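Local coordinates for CDP-glucose-4,6-dehydratase (PDB 1RKX), which catalyses the dehydration of CDP-D-glucose to CDP-4-dehydro-6-deoxy-D-glucose, probably using its bound NAD as a hydride carrier, as in related short-chain dehydrogenase/reductase enzymes, at residues 48-52 / 53-57; 68-71 / 72-75; 93-96 / 97-101; 107-110 / 111-115. All blocks are in the same frame, centred on the assembly; numbering follows the deposited sequence.

Contact 1: residues 48-52 / 53-57; sequences SLFET and ARVAD
Glu51 and Arg54 fold back onto one another from similar starts: each has CG anti to its own carbonyl carbon (chi1 -63° in Glu51), after which Glu51 bends at chi2 and Arg54 at chi2 and chi3. This delivers Arg54 NH1 to Glu51 OE1 at 2.8 Å, a salt bridge that meets the oxygen nearly along its C-O bond. The carboxylate and guanidinium planes are turned 43° apart. Arg54 NH1 also donates to Glu51 O, at 3.1 Å and on a lone pair in the carbonyl plane, whereas Arg54 N reaches the same oxygen from above that plane. On its other edge the guanidinium grips Asp57 side-on, Arg54 NE to Asp57 OD2 at 2.9 Å and Arg54 NH2 to Asp57 OD1 at 3.0 Å, completing a three-residue charge network. Water 2 ties Glu51 OE1 to Arg54 NH2.

The backbone forms a Schellman motif that ends the short helix 49-52, between strands 35-40 and 60-63 of the Rossmann fold. Arg54, with phi 47°, is its C-prime residue; Val55 N to Phe50 O, at 3.0 Å, and Arg54 N to Glu51 O are its pair of bonds. Ser48 caps the other end, its OG accepting from Glu51 N.

Phe50 sets its ring against this turn: CD1 lies 3.5 Å from Val55 CB, and the two side chains cross at about a right angle. Further out, Phe50 CZ touches Ala56 CB at 3.5 Å. Water 1 sits above the centre of one ring face while joining Phe50 O to Ala56 N. The ring also meets His17 roughly perpendicularly and packs on Thr18, an NAD-binding residue.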
ATOM      1  N   SER C  48      28.924  18.735 -28.433  1.00 22.54           N
ATOM      2  CA  SER C  48      28.747  17.848 -27.295  1.00 24.40           C
ATOM      3  C   SER C  48      29.689  18.272 -26.177  1.00 22.64           C
ATOM      4  O   SER C  48      30.742  18.853 -26.429  1.00 20.71           O
ATOM      5  CB  SER C  48      29.069  16.404 -27.689  1.00 22.92           C
ATOM      6  OG  SER C  48      30.454  16.251 -27.956  1.00 24.96           O
ATOM      7  N   LEU C  49      29.303  17.998 -24.937  1.00 20.29           N
ATOM      8  CA  LEU C  49      30.164  18.326 -23.807  1.00 21.56           C
ATOM      9  C   LEU C  49      31.458  17.540 -23.985  1.00 21.97           C
ATOM     10  O   LEU C  49      32.554  18.046 -23.726  1.00 22.32           O
ATOM     11  CB  LEU C  49      29.501  17.912 -22.493  1.00 22.12           C
ATOM     12  CG  LEU C  49      30.332  18.090 -21.219  1.00 23.18           C
ATOM     13  CD1 LEU C  49      30.550  19.580 -20.938  1.00 22.14           C
ATOM     14  CD2 LEU C  49      29.614  17.434 -20.052  1.00 23.01           C
ATOM     15  N   PHE C  50      31.318  16.300 -24.440  1.00 21.75           N
ATOM     16  CA  PHE C  50      32.464  15.414 -24.640  1.00 20.58           C
ATOM     17  C   PHE C  50      33.595  16.104 -25.398  1.00 20.34           C
ATOM     18  O   PHE C  50      34.736  16.100 -24.954  1.00 20.04           O
ATOM     19  CB  PHE C  50      32.035  14.154 -25.401  1.00 18.86           C
ATOM     20  CG  PHE C  50      33.110  13.104 -25.494  1.00 18.17           C
ATOM     21  CD1 PHE C  50      33.543  12.434 -24.349  1.00 17.67           C
ATOM     22  CD2 PHE C  50      33.690  12.783 -26.722  1.00 18.22           C
ATOM     23  CE1 PHE C  50      34.541  11.451 -24.423  1.00 18.65           C
ATOM     24  CE2 PHE C  50      34.685  11.806 -26.810  1.00 17.62           C
ATOM     25  CZ  PHE C  50      35.112  11.138 -25.659  1.00 18.82           C
ATOM     26  N   GLU C  51      33.269  16.704 -26.539  1.00 20.31           N
ATOM     27  CA  GLU C  51      34.274  17.378 -27.353  1.00 22.37           C
ATOM     28  C   GLU C  51      34.623  18.786 -26.872  1.00 24.58           C
ATOM     29  O   GLU C  51      35.802  19.142 -26.800  1.00 22.31           O
ATOM     30  CB  GLU C  51      33.812  17.456 -28.811  1.00 23.87           C
ATOM     31  CG  GLU C  51      33.632  16.107 -29.502  1.00 25.32           C
ATOM     32  CD  GLU C  51      34.903  15.275 -29.534  1.00 25.84           C
ATOM     33  OE1 GLU C  51      36.006  15.853 -29.466  1.00 28.65           O
ATOM     34  OE2 GLU C  51      34.797  14.039 -29.649  1.00 26.82           O
ATOM     35  N   THR C  52      33.606  19.582 -26.545  1.00 24.09           N
ATOM     36  CA  THR C  52      33.843  20.952 -26.103  1.00 24.36           C
ATOM     37  C   THR C  52      34.656  21.043 -24.815  1.00 23.21           C
ATOM     38  O   THR C  52      35.469  21.956 -24.653  1.00 24.97           O
ATOM     39  CB  THR C  52      32.512  21.729 -25.923  1.00 26.65           C
ATOM     40  OG1 THR C  52      31.708  21.093 -24.918  1.00 28.86           O
ATOM     41  CG2 THR C  52      31.739  21.774 -27.239  1.00 24.64           C
ATOM     42  N   ALA C  53      34.470  20.086 -23.914  1.00 24.18           N
ATOM     43  CA  ALA C  53      35.187  20.098 -22.646  1.00 23.70           C
ATOM     44  C   ALA C  53      36.344  19.112 -22.594  1.00 22.72           C
ATOM     45  O   ALA C  53      36.880  18.845 -21.524  1.00 20.98           O
ATOM     46  CB  ALA C  53      34.218  19.828 -21.490  1.00 23.41           C
ATOM     47  N   ARG C  54      36.726  18.575 -23.751  1.00 22.03           N
ATOM     48  CA  ARG C  54      37.836  17.622 -23.836  1.00 22.85           C
ATOM     49  C   ARG C  54      37.752  16.521 -22.787  1.00 21.43           C
ATOM     50  O   ARG C  54      38.742  16.198 -22.129  1.00 22.08           O
ATOM     51  CB  ARG C  54      39.185  18.348 -23.686  1.00 23.46           C
ATOM     52  CG  ARG C  54      39.442  19.461 -24.697  1.00 25.72           C
ATOM     53  CD  ARG C  54      39.089  19.025 -26.110  1.00 27.04           C
ATOM     54  NE  ARG C  54      39.559  17.672 -26.395  1.00 26.42           N
ATOM     55  CZ  ARG C  54      39.019  16.879 -27.313  1.00 26.79           C
ATOM     56  NH1 ARG C  54      37.992  17.306 -28.038  1.00 26.47           N
ATOM     57  NH2 ARG C  54      39.489  15.653 -27.496  1.00 24.83           N
ATOM     58  N   VAL C  55      36.572  15.929 -22.638  1.00 21.94           N
ATOM     59  CA  VAL C  55      36.388  14.870 -21.654  1.00 20.30           C
ATOM     60  C   VAL C  55      37.357  13.690 -21.798  1.00 19.23           C
ATOM     61  O   VAL C  55      37.840  13.160 -20.801  1.00 17.06           O
ATOM     62  CB  VAL C  55      34.933  14.319 -21.693  1.00 20.25           C
ATOM     63  CG1 VAL C  55      34.807  13.093 -20.806  1.00 19.46           C
ATOM     64  CG2 VAL C  55      33.958  15.390 -21.232  1.00 20.12           C
ATOM     65  N   ALA C  56      37.652  13.284 -23.029  1.00 19.37           N
ATOM     66  CA  ALA C  56      38.532  12.134 -23.254  1.00 20.75           C
ATOM     67  C   ALA C  56      40.012  12.317 -22.928  1.00 22.73           C
ATOM     68  O   ALA C  56      40.682  11.371 -22.520  1.00 22.30           O
ATOM     69  CB  ALA C  56      38.400  11.665 -24.696  1.00 18.46           C
ATOM     70  N   ASP C  57      40.516  13.529 -23.106  1.00 23.35           N
ATOM     71  CA  ASP C  57      41.937  13.802 -22.896  1.00 26.03           C
ATOM     72  C   ASP C  57      42.545  13.377 -21.569  1.00 26.59           C
ATOM     73  O   ASP C  57      43.717  13.004 -21.527  1.00 29.34           O
ATOM     74  CB  ASP C  57      42.211  15.282 -23.160  1.00 26.14           C
ATOM     75  CG  ASP C  57      41.813  15.692 -24.562  1.00 26.53           C
ATOM     76  OD1 ASP C  57      41.407  14.803 -25.344  1.00 24.62           O
ATOM     77  OD2 ASP C  57      41.897  16.892 -24.888  1.00 26.06           O
TER
HETATM   78  O   HOH W   1      37.036  14.611 -25.513  1.00 22.28           O
HETATM   79  O   HOH W   2      37.498  13.900 -28.330  1.00 22.50           O

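Contact 2: residues 68-71 / 72-75; sequences DQNK and LLES
The amide of Asn70 and the carboxylate of Glu74 stand alongside each other one helical turn apart, pointing the same way, with their planes 27° from parallel. Contact is made at the ends of the amide: ND2 of Asn70 lies 3.8 Å from Glu74 CG, so a methylene and not the carboxylate is what it touches, while Asn70 OD1 faces Leu73 CD2 at 3.9 Å. Glu74 sets this up with chi1 (-69°), which places CG beside its own backbone N and 3.3 Å from Asn70 O; the bend at chi2 (-57°) then turns the carboxylate. The polar end of Glu74 continues to a salt bridge between its OE2 and Arg77 NH1. The third flat group, the carboxylate of Asp68, has Lys71 N above its plane, 3.2 Å from Asp68 OD1; this is the N-cap bond of the helix.

Helix 69-79 is the crossover that carries the Rossmann chain from the edge strand 60-63 to strand 83-86. Regular i to i+4 backbone bonds define its first turns, among them Leu72 N to Asp68 O at 3.0 Å and Glu74 N to Asn70 O at 2.9 Å. The CB of Leu73 lies 3.5 Å from Gln69 O.

Two residues of the sheet-facing side anchor it: Lys71, extended from CG to its end, sends NZ to Ile63 O, and Ser75 OG bonds to Glu62 OE1. Leu73 is directed instead to Ala117 and Val121 of helix 100-121, and Gln69 packs on Val101 of the second subunit.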
ATOM      1  N   ASP C  68      26.934  -5.203 -26.708  1.00 20.44           N
ATOM      2  CA  ASP C  68      27.956  -6.144 -27.156  1.00 22.88           C
ATOM      3  C   ASP C  68      28.490  -6.752 -25.860  1.00 22.73           C
ATOM      4  O   ASP C  68      29.460  -6.258 -25.288  1.00 22.59           O
ATOM      5  CB  ASP C  68      29.081  -5.397 -27.884  1.00 23.59           C
ATOM      6  CG  ASP C  68      30.062  -6.336 -28.567  1.00 25.13           C
ATOM      7  OD1 ASP C  68      30.279  -7.452 -28.053  1.00 24.15           O
ATOM      8  OD2 ASP C  68      30.629  -5.947 -29.614  1.00 25.43           O
ATOM      9  N   GLN C  69      27.856  -7.825 -25.407  1.00 22.24           N
ATOM     10  CA  GLN C  69      28.224  -8.477 -24.155  1.00 22.97           C
ATOM     11  C   GLN C  69      29.705  -8.784 -23.956  1.00 22.91           C
ATOM     12  O   GLN C  69      30.277  -8.458 -22.908  1.00 24.73           O
ATOM     13  CB  GLN C  69      27.421  -9.770 -23.985  1.00 23.35           C
ATOM     14  CG  GLN C  69      27.627 -10.445 -22.627  1.00 21.99           C
ATOM     15  CD  GLN C  69      26.800 -11.711 -22.472  1.00 23.05           C
ATOM     16  OE1 GLN C  69      25.960 -12.022 -23.315  1.00 20.31           O
ATOM     17  NE2 GLN C  69      27.031 -12.444 -21.386  1.00 20.78           N
ATOM     18  N   ASN C  70      30.333  -9.412 -24.943  1.00 24.34           N
ATOM     19  CA  ASN C  70      31.737  -9.763 -24.794  1.00 26.18           C
ATOM     20  C   ASN C  70      32.676  -8.562 -24.836  1.00 23.35           C
ATOM     21  O   ASN C  70      33.644  -8.497 -24.075  1.00 22.13           O
ATOM     22  CB  ASN C  70      32.162 -10.773 -25.859  1.00 29.24           C
ATOM     23  CG  ASN C  70      33.436 -11.496 -25.480  1.00 36.54           C
ATOM     24  OD1 ASN C  70      33.445 -12.314 -24.557  1.00 41.44           O
ATOM     25  ND2 ASN C  70      34.525 -11.186 -26.173  1.00 40.97           N
ATOM     26  N   LYS C  71      32.400  -7.616 -25.725  1.00 21.32           N
ATOM     27  CA  LYS C  71      33.244  -6.430 -25.827  1.00 23.02           C
ATOM     28  C   LYS C  71      33.196  -5.632 -24.526  1.00 22.76           C
ATOM     29  O   LYS C  71      34.187  -5.026 -24.130  1.00 23.44           O
ATOM     30  CB  LYS C  71      32.796  -5.550 -26.994  1.00 23.47           C
ATOM     31  CG  LYS C  71      33.655  -4.309 -27.175  1.00 26.57           C
ATOM     32  CD  LYS C  71      33.206  -3.490 -28.371  1.00 28.01           C
ATOM     33  CE  LYS C  71      34.050  -2.239 -28.504  1.00 30.29           C
ATOM     34  NZ  LYS C  71      33.645  -1.418 -29.673  1.00 30.28           N
ATOM     35  N   LEU C  72      32.039  -5.631 -23.864  1.00 21.95           N
ATOM     36  CA  LEU C  72      31.889  -4.914 -22.599  1.00 20.61           C
ATOM     37  C   LEU C  72      32.634  -5.664 -21.495  1.00 20.44           C
ATOM     38  O   LEU C  72      33.294  -5.051 -20.653  1.00 20.72           O
ATOM     39  CB  LEU C  72      30.407  -4.776 -22.238  1.00 18.93           C
ATOM     40  CG  LEU C  72      30.085  -4.127 -20.888  1.00 21.37           C
ATOM     41  CD1 LEU C  72      30.757  -2.761 -20.773  1.00 20.04           C
ATOM     42  CD2 LEU C  72      28.570  -3.994 -20.751  1.00 21.08           C
ATOM     43  N   LEU C  73      32.520  -6.990 -21.501  1.00 21.00           N
ATOM     44  CA  LEU C  73      33.199  -7.827 -20.514  1.00 22.15           C
ATOM     45  C   LEU C  73      34.709  -7.607 -20.606  1.00 25.04           C
ATOM     46  O   LEU C  73      35.386  -7.426 -19.590  1.00 25.37           O
ATOM     47  CB  LEU C  73      32.874  -9.300 -20.772  1.00 21.10           C
ATOM     48  CG  LEU C  73      33.725 -10.385 -20.101  1.00 23.54           C
ATOM     49  CD1 LEU C  73      33.509 -10.367 -18.590  1.00 20.39           C
ATOM     50  CD2 LEU C  73      33.345 -11.748 -20.690  1.00 22.24           C
ATOM     51  N   GLU C  74      35.229  -7.624 -21.830  1.00 27.85           N
ATOM     52  CA  GLU C  74      36.657  -7.429 -22.059  1.00 32.14           C
ATOM     53  C   GLU C  74      37.119  -6.039 -21.638  1.00 30.77           C
ATOM     54  O   GLU C  74      38.170  -5.895 -21.014  1.00 28.16           O
ATOM     55  CB  GLU C  74      36.999  -7.650 -23.534  1.00 39.96           C
ATOM     56  CG  GLU C  74      36.867  -9.089 -23.994  1.00 53.46           C
ATOM     57  CD  GLU C  74      37.729 -10.039 -23.186  1.00 60.55           C
ATOM     58  OE1 GLU C  74      38.952  -9.799 -23.086  1.00 64.28           O
ATOM     59  OE2 GLU C  74      37.184 -11.026 -22.651  1.00 64.03           O
ATOM     60  N   SER C  75      36.335  -5.023 -21.987  1.00 26.89           N
ATOM     61  CA  SER C  75      36.675  -3.646 -21.640  1.00 27.39           C
ATOM     62  C   SER C  75      36.793  -3.494 -20.125  1.00 27.73           C
ATOM     63  O   SER C  75      37.661  -2.771 -19.626  1.00 30.24           O
ATOM     64  CB  SER C  75      35.609  -2.686 -22.179  1.00 27.68           C
ATOM     65  OG  SER C  75      35.922  -1.338 -21.865  1.00 25.77           O
TER

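Contact 3: residues 93-96 / 97-101; sequences VRLS and YSEPV
Tyr97, Ser96 and Leu95 lie in the short, weakly bonded helix 93-98, where the chain bends into the long helix 100-121 with Glu99 as its N-cap. Leu95 O collects three donors: Glu99 N at 2.8 Å, Ser98 N at 2.9 Å and the hydroxyl Ser98 OG at 3.0 Å. The Glu99 bond runs nearly straight on from the carbonyl, while Ser98 N comes from above its plane. The Leu95 side chain covers the same corner, its CD1 making a tight approach of 3.1 Å to Glu99 OE2.

Tyr97 lies alongside Val93, pointing the same way, and touches Val93 CG1 with CE1 at 3.8 Å. Tyr97 N donates to Arg94 O at 3.1 Å, and that oxygen sits at the edge of the ring, in its plane. Beyond the turn, Tyr97 packs on Pro156 and on Ser174 of the second subunit.

Ser96 has OG between its backbone N and carbonyl carbon (chi1 75°), which aims the hydroxyl back at a lone pair of Val93 O. Ser96 OG also has a weak bond with Tyr157 N, where the Tyr-X-X-X-Lys sequence typical of this enzyme family begins. Ser96 O comes 3.1 Å from Pro100 N, which carries no hydrogen to give.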
ATOM      1  N   VAL C  93      12.410   9.528 -24.245  1.00 19.46           N
ATOM      2  CA  VAL C  93      11.070   8.954 -24.245  1.00 23.45           C
ATOM      3  C   VAL C  93      10.527   8.942 -25.674  1.00 23.19           C
ATOM      4  O   VAL C  93      10.042   7.918 -26.161  1.00 22.70           O
ATOM      5  CB  VAL C  93      10.100   9.773 -23.345  1.00 22.84           C
ATOM      6  CG1 VAL C  93       8.673   9.281 -23.527  1.00 23.93           C
ATOM      7  CG2 VAL C  93      10.502   9.641 -21.885  1.00 22.58           C
ATOM      8  N   ARG C  94      10.615  10.091 -26.339  1.00 26.72           N
ATOM      9  CA  ARG C  94      10.133  10.224 -27.707  1.00 32.39           C
ATOM     10  C   ARG C  94      10.660   9.100 -28.586  1.00 27.31           C
ATOM     11  O   ARG C  94       9.893   8.372 -29.213  1.00 26.45           O
ATOM     12  CB  ARG C  94      10.577  11.563 -28.284  1.00 43.27           C
ATOM     13  CG  ARG C  94      10.266  11.750 -29.755  1.00 58.79           C
ATOM     14  CD  ARG C  94      11.031  12.943 -30.275  1.00 67.45           C
ATOM     15  NE  ARG C  94      10.841  14.088 -29.395  1.00 70.45           N
ATOM     16  CZ  ARG C  94      11.644  15.144 -29.350  1.00 70.95           C
ATOM     17  NH1 ARG C  94      12.708  15.210 -30.141  1.00 70.51           N
ATOM     18  NH2 ARG C  94      11.383  16.129 -28.504  1.00 71.01           N
ATOM     19  N   LEU C  95      11.977   8.957 -28.626  1.00 21.96           N
ATOM     20  CA  LEU C  95      12.586   7.922 -29.441  1.00 22.83           C
ATOM     21  C   LEU C  95      12.130   6.508 -29.073  1.00 21.80           C
ATOM     22  O   LEU C  95      11.984   5.656 -29.957  1.00 20.43           O
ATOM     23  CB  LEU C  95      14.109   8.002 -29.351  1.00 22.23           C
ATOM     24  CG  LEU C  95      14.844   7.050 -30.302  1.00 24.77           C
ATOM     25  CD1 LEU C  95      14.477   7.400 -31.748  1.00 25.10           C
ATOM     26  CD2 LEU C  95      16.348   7.150 -30.082  1.00 23.72           C
ATOM     27  N   SER C  96      11.904   6.258 -27.784  1.00 18.90           N
ATOM     28  CA  SER C  96      11.488   4.927 -27.337  1.00 20.49           C
ATOM     29  C   SER C  96      10.171   4.497 -27.980  1.00 20.36           C
ATOM     30  O   SER C  96       9.883   3.304 -28.077  1.00 18.96           O
ATOM     31  CB  SER C  96      11.360   4.874 -25.807  1.00 21.13           C
ATOM     32  OG  SER C  96      10.195   5.537 -25.341  1.00 17.95           O
ATOM     33  N   TYR C  97       9.372   5.465 -28.421  1.00 19.61           N
ATOM     34  CA  TYR C  97       8.110   5.141 -29.074  1.00 21.66           C
ATOM     35  C   TYR C  97       8.337   4.635 -30.492  1.00 20.32           C
ATOM     36  O   TYR C  97       7.569   3.812 -30.990  1.00 21.49           O
ATOM     37  CB  TYR C  97       7.177   6.359 -29.111  1.00 22.70           C
ATOM     38  CG  TYR C  97       6.431   6.579 -27.818  1.00 23.51           C
ATOM     39  CD1 TYR C  97       6.718   7.664 -26.994  1.00 23.77           C
ATOM     40  CD2 TYR C  97       5.433   5.693 -27.417  1.00 24.18           C
ATOM     41  CE1 TYR C  97       6.025   7.863 -25.797  1.00 23.88           C
ATOM     42  CE2 TYR C  97       4.737   5.882 -26.237  1.00 24.23           C
ATOM     43  CZ  TYR C  97       5.033   6.966 -25.432  1.00 23.39           C
ATOM     44  OH  TYR C  97       4.310   7.160 -24.284  1.00 25.21           O
ATOM     45  N   SER C  98       9.389   5.117 -31.146  1.00 22.59           N
ATOM     46  CA  SER C  98       9.670   4.678 -32.508  1.00 24.76           C
ATOM     47  C   SER C  98      10.677   3.532 -32.544  1.00 19.98           C
ATOM     48  O   SER C  98      10.741   2.793 -33.519  1.00 19.93           O
ATOM     49  CB  SER C  98      10.184   5.846 -33.355  1.00 26.93           C
ATOM     50  OG  SER C  98      11.382   6.372 -32.827  1.00 34.33           O
ATOM     51  N   GLU C  99      11.454   3.386 -31.475  1.00 19.85           N
ATOM     52  CA  GLU C  99      12.451   2.323 -31.383  1.00 20.43           C
ATOM     53  C   GLU C  99      12.353   1.632 -30.025  1.00 19.16           C
ATOM     54  O   GLU C  99      13.295   1.644 -29.238  1.00 20.88           O
ATOM     55  CB  GLU C  99      13.852   2.905 -31.557  1.00 25.82           C
ATOM     56  CG  GLU C  99      14.135   3.451 -32.943  1.00 35.09           C
ATOM     57  CD  GLU C  99      15.495   4.119 -33.026  1.00 40.73           C
ATOM     58  OE1 GLU C  99      16.475   3.540 -32.506  1.00 41.38           O
ATOM     59  OE2 GLU C  99      15.587   5.216 -33.617  1.00 43.87           O
ATOM     60  N   PRO C 100      11.206   1.010 -29.738  1.00 17.62           N
ATOM     61  CA  PRO C 100      11.051   0.333 -28.449  1.00 15.97           C
ATOM     62  C   PRO C 100      12.050  -0.811 -28.207  1.00 15.73           C
ATOM     63  O   PRO C 100      12.633  -0.924 -27.128  1.00 14.49           O
ATOM     64  CB  PRO C 100       9.592  -0.140 -28.489  1.00 17.17           C
ATOM     65  CG  PRO C 100       9.347  -0.370 -29.963  1.00 17.56           C
ATOM     66  CD  PRO C 100      10.003   0.848 -30.574  1.00 16.18           C
ATOM     67  N   VAL C 101      12.265  -1.643 -29.218  1.00 14.54           N
ATOM     68  CA  VAL C 101      13.171  -2.773 -29.085  1.00 15.93           C
ATOM     69  C   VAL C 101      14.587  -2.330 -28.703  1.00 16.89           C
ATOM     70  O   VAL C 101      15.185  -2.873 -27.768  1.00 15.49           O
ATOM     71  CB  VAL C 101      13.199  -3.601 -30.393  1.00 16.54           C
ATOM     72  CG1 VAL C 101      14.115  -4.813 -30.232  1.00 18.01           C
ATOM     73  CG2 VAL C 101      11.778  -4.052 -30.749  1.00 13.75           C
TER

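Contact 4: residues 107-110 / 111-115; sequences NVMG and TVYLL
Met109 and Tyr113 cross obliquely on helix 100-121, one of the long helices flanking the Rossmann sheet and a component of the subunit interface. The tight part lies near the backbone. Tyr113 N donates to Met109 O at 2.7 Å, with an N-H...O angle of 167°. The same oxygen lies over one face of the Tyr113 ring, 3.1 Å above its plane and offset toward the rim.

On the buried side, around a wider pi-type turn at 107-109, Thr111 OG1 donates to Asn107 O at 2.7 Å. Thr111 chi1 (-62°) puts this hydroxyl beside its own backbone N, facing the preceding turn; it has a second, weak bond with His86 NE2. The Asn107 amide is held at both ends, ND2 by Ser160 OG and OD1 by Gln90 N.

The less buried side is that of Tyr113, the partly exposed residue, where the side chains meet through carbon contacts alone. Met109, bent at chi2 and chi3, carries its methyl forward to the Tyr113 ring. The Met109 side chain also packs on Met109 of the second subunit, and Val112 and Tyr113 both pack on Val101 of that subunit. Met109 CE lies 4.2 Å from Val112 CG1 but 3.8 Å from Tyr113 CE2.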
ATOM      1  N   ASN C 107      18.706  -0.474 -22.521  1.00 14.77           N
ATOM      2  CA  ASN C 107      18.492  -0.216 -21.103  1.00 16.08           C
ATOM      3  C   ASN C 107      18.364  -1.436 -20.206  1.00 14.73           C
ATOM      4  O   ASN C 107      18.826  -1.415 -19.072  1.00 17.38           O
ATOM      5  CB  ASN C 107      17.288   0.706 -20.929  1.00 15.12           C
ATOM      6  CG  ASN C 107      17.493   2.040 -21.614  1.00 15.73           C
ATOM      7  OD1 ASN C 107      18.573   2.311 -22.145  1.00 16.54           O
ATOM      8  ND2 ASN C 107      16.462   2.874 -21.618  1.00 16.01           N
ATOM      9  N   VAL C 108      17.747  -2.499 -20.706  1.00 14.84           N
ATOM     10  CA  VAL C 108      17.602  -3.706 -19.911  1.00 15.81           C
ATOM     11  C   VAL C 108      18.769  -4.671 -20.125  1.00 17.24           C
ATOM     12  O   VAL C 108      19.503  -4.962 -19.183  1.00 12.32           O
ATOM     13  CB  VAL C 108      16.268  -4.423 -20.209  1.00 14.67           C
ATOM     14  CG1 VAL C 108      16.134  -5.659 -19.332  1.00 15.33           C
ATOM     15  CG2 VAL C 108      15.108  -3.476 -19.944  1.00 17.41           C
ATOM     16  N   MET C 109      18.962  -5.165 -21.347  1.00 13.92           N
ATOM     17  CA  MET C 109      20.066  -6.094 -21.569  1.00 16.11           C
ATOM     18  C   MET C 109      21.432  -5.446 -21.334  1.00 16.51           C
ATOM     19  O   MET C 109      22.360  -6.110 -20.862  1.00 15.53           O
ATOM     20  CB  MET C 109      19.999  -6.712 -22.968  1.00 14.35           C
ATOM     21  CG  MET C 109      18.783  -7.631 -23.176  1.00 13.72           C
ATOM     22  SD  MET C 109      18.520  -8.871 -21.858  1.00 16.53           S
ATOM     23  CE  MET C 109      20.016  -9.840 -21.984  1.00 18.35           C
ATOM     24  N   GLY C 110      21.545  -4.158 -21.649  1.00 15.68           N
ATOM     25  CA  GLY C 110      22.799  -3.452 -21.430  1.00 16.33           C
ATOM     26  C   GLY C 110      23.165  -3.525 -19.959  1.00 17.19           C
ATOM     27  O   GLY C 110      24.319  -3.769 -19.601  1.00 16.61           O
ATOM     28  N   THR C 111      22.172  -3.318 -19.101  1.00 15.68           N
ATOM     29  CA  THR C 111      22.375  -3.377 -17.660  1.00 15.89           C
ATOM     30  C   THR C 111      22.713  -4.815 -17.258  1.00 15.79           C
ATOM     31  O   THR C 111      23.595  -5.046 -16.430  1.00 14.15           O
ATOM     32  CB  THR C 111      21.114  -2.885 -16.912  1.00 14.66           C
ATOM     33  OG1 THR C 111      20.868  -1.516 -17.261  1.00 17.45           O
ATOM     34  CG2 THR C 111      21.298  -2.996 -15.407  1.00 17.35           C
ATOM     35  N   VAL C 112      22.015  -5.783 -17.849  1.00 14.93           N
ATOM     36  CA  VAL C 112      22.292  -7.187 -17.557  1.00 13.03           C
ATOM     37  C   VAL C 112      23.741  -7.533 -17.917  1.00 16.59           C
ATOM     38  O   VAL C 112      24.456  -8.148 -17.118  1.00 14.86           O
ATOM     39  CB  VAL C 112      21.337  -8.128 -18.340  1.00 14.59           C
ATOM     40  CG1 VAL C 112      21.829  -9.574 -18.244  1.00 15.31           C
ATOM     41  CG2 VAL C 112      19.921  -8.016 -17.770  1.00 12.13           C
ATOM     42  N   TYR C 113      24.177  -7.130 -19.110  1.00 13.71           N
ATOM     43  CA  TYR C 113      25.548  -7.403 -19.555  1.00 17.10           C
ATOM     44  C   TYR C 113      26.596  -6.749 -18.646  1.00 18.27           C
ATOM     45  O   TYR C 113      27.652  -7.330 -18.379  1.00 18.19           O
ATOM     46  CB  TYR C 113      25.747  -6.915 -20.992  1.00 16.77           C
ATOM     47  CG  TYR C 113      24.899  -7.635 -22.029  1.00 18.73           C
ATOM     48  CD1 TYR C 113      24.521  -6.991 -23.205  1.00 19.74           C
ATOM     49  CD2 TYR C 113      24.467  -8.953 -21.831  1.00 19.91           C
ATOM     50  CE1 TYR C 113      23.732  -7.627 -24.158  1.00 19.66           C
ATOM     51  CE2 TYR C 113      23.676  -9.604 -22.786  1.00 18.49           C
ATOM     52  CZ  TYR C 113      23.314  -8.929 -23.942  1.00 20.35           C
ATOM     53  OH  TYR C 113      22.527  -9.538 -24.890  1.00 19.43           O
ATOM     54  N   LEU C 114      26.310  -5.539 -18.178  1.00 17.68           N
ATOM     55  CA  LEU C 114      27.236  -4.835 -17.295  1.00 17.89           C
ATOM     56  C   LEU C 114      27.388  -5.580 -15.970  1.00 17.20           C
ATOM     57  O   LEU C 114      28.510  -5.828 -15.506  1.00 16.31           O
ATOM     58  CB  LEU C 114      26.738  -3.414 -17.016  1.00 18.35           C
ATOM     59  CG  LEU C 114      27.655  -2.658 -16.047  1.00 20.59           C
ATOM     60  CD1 LEU C 114      28.471  -1.641 -16.821  1.00 21.81           C
ATOM     61  CD2 LEU C 114      26.835  -1.985 -14.963  1.00 21.39           C
ATOM     62  N   LEU C 115      26.258  -5.938 -15.363  1.00 16.71           N
ATOM     63  CA  LEU C 115      26.268  -6.655 -14.091  1.00 16.31           C
ATOM     64  C   LEU C 115      26.894  -8.041 -14.234  1.00 17.37           C
ATOM     65  O   LEU C 115      27.597  -8.506 -13.333  1.00 15.66           O
ATOM     66  CB  LEU C 115      24.843  -6.759 -13.531  1.00 17.02           C
ATOM     67  CG  LEU C 115      24.215  -5.405 -13.165  1.00 19.82           C
ATOM     68  CD1 LEU C 115      22.739  -5.579 -12.804  1.00 20.29           C
ATOM     69  CD2 LEU C 115      24.988  -4.795 -11.998  1.00 21.00           C
TER

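In the fold
The four turns follow one another along the chain and border the NAD pocket of one Rossmann domain. The side chains come to about 6 Å from NAD at Asn107 in contact 4, about 7 Å at Phe50 in contact 1, and about 8 Å at Asp68 in contact 2 and Val93 in contact 3. Contacts 2 and 4, centres 11 Å apart, touch directly: Gln69 OE1 lies 3.4 Å from Tyr113 CE2. Contacts 3 and 4 share helix 100-121, with centres 18 Å apart. Contacts 2, 3 and 4 all reach the second subunit, whose Val101 packs against Gln69, Val112 and Tyr113. Contact 1, its centre 24 to 27 Å from each of the others, is the one no other chain of the assembly touches.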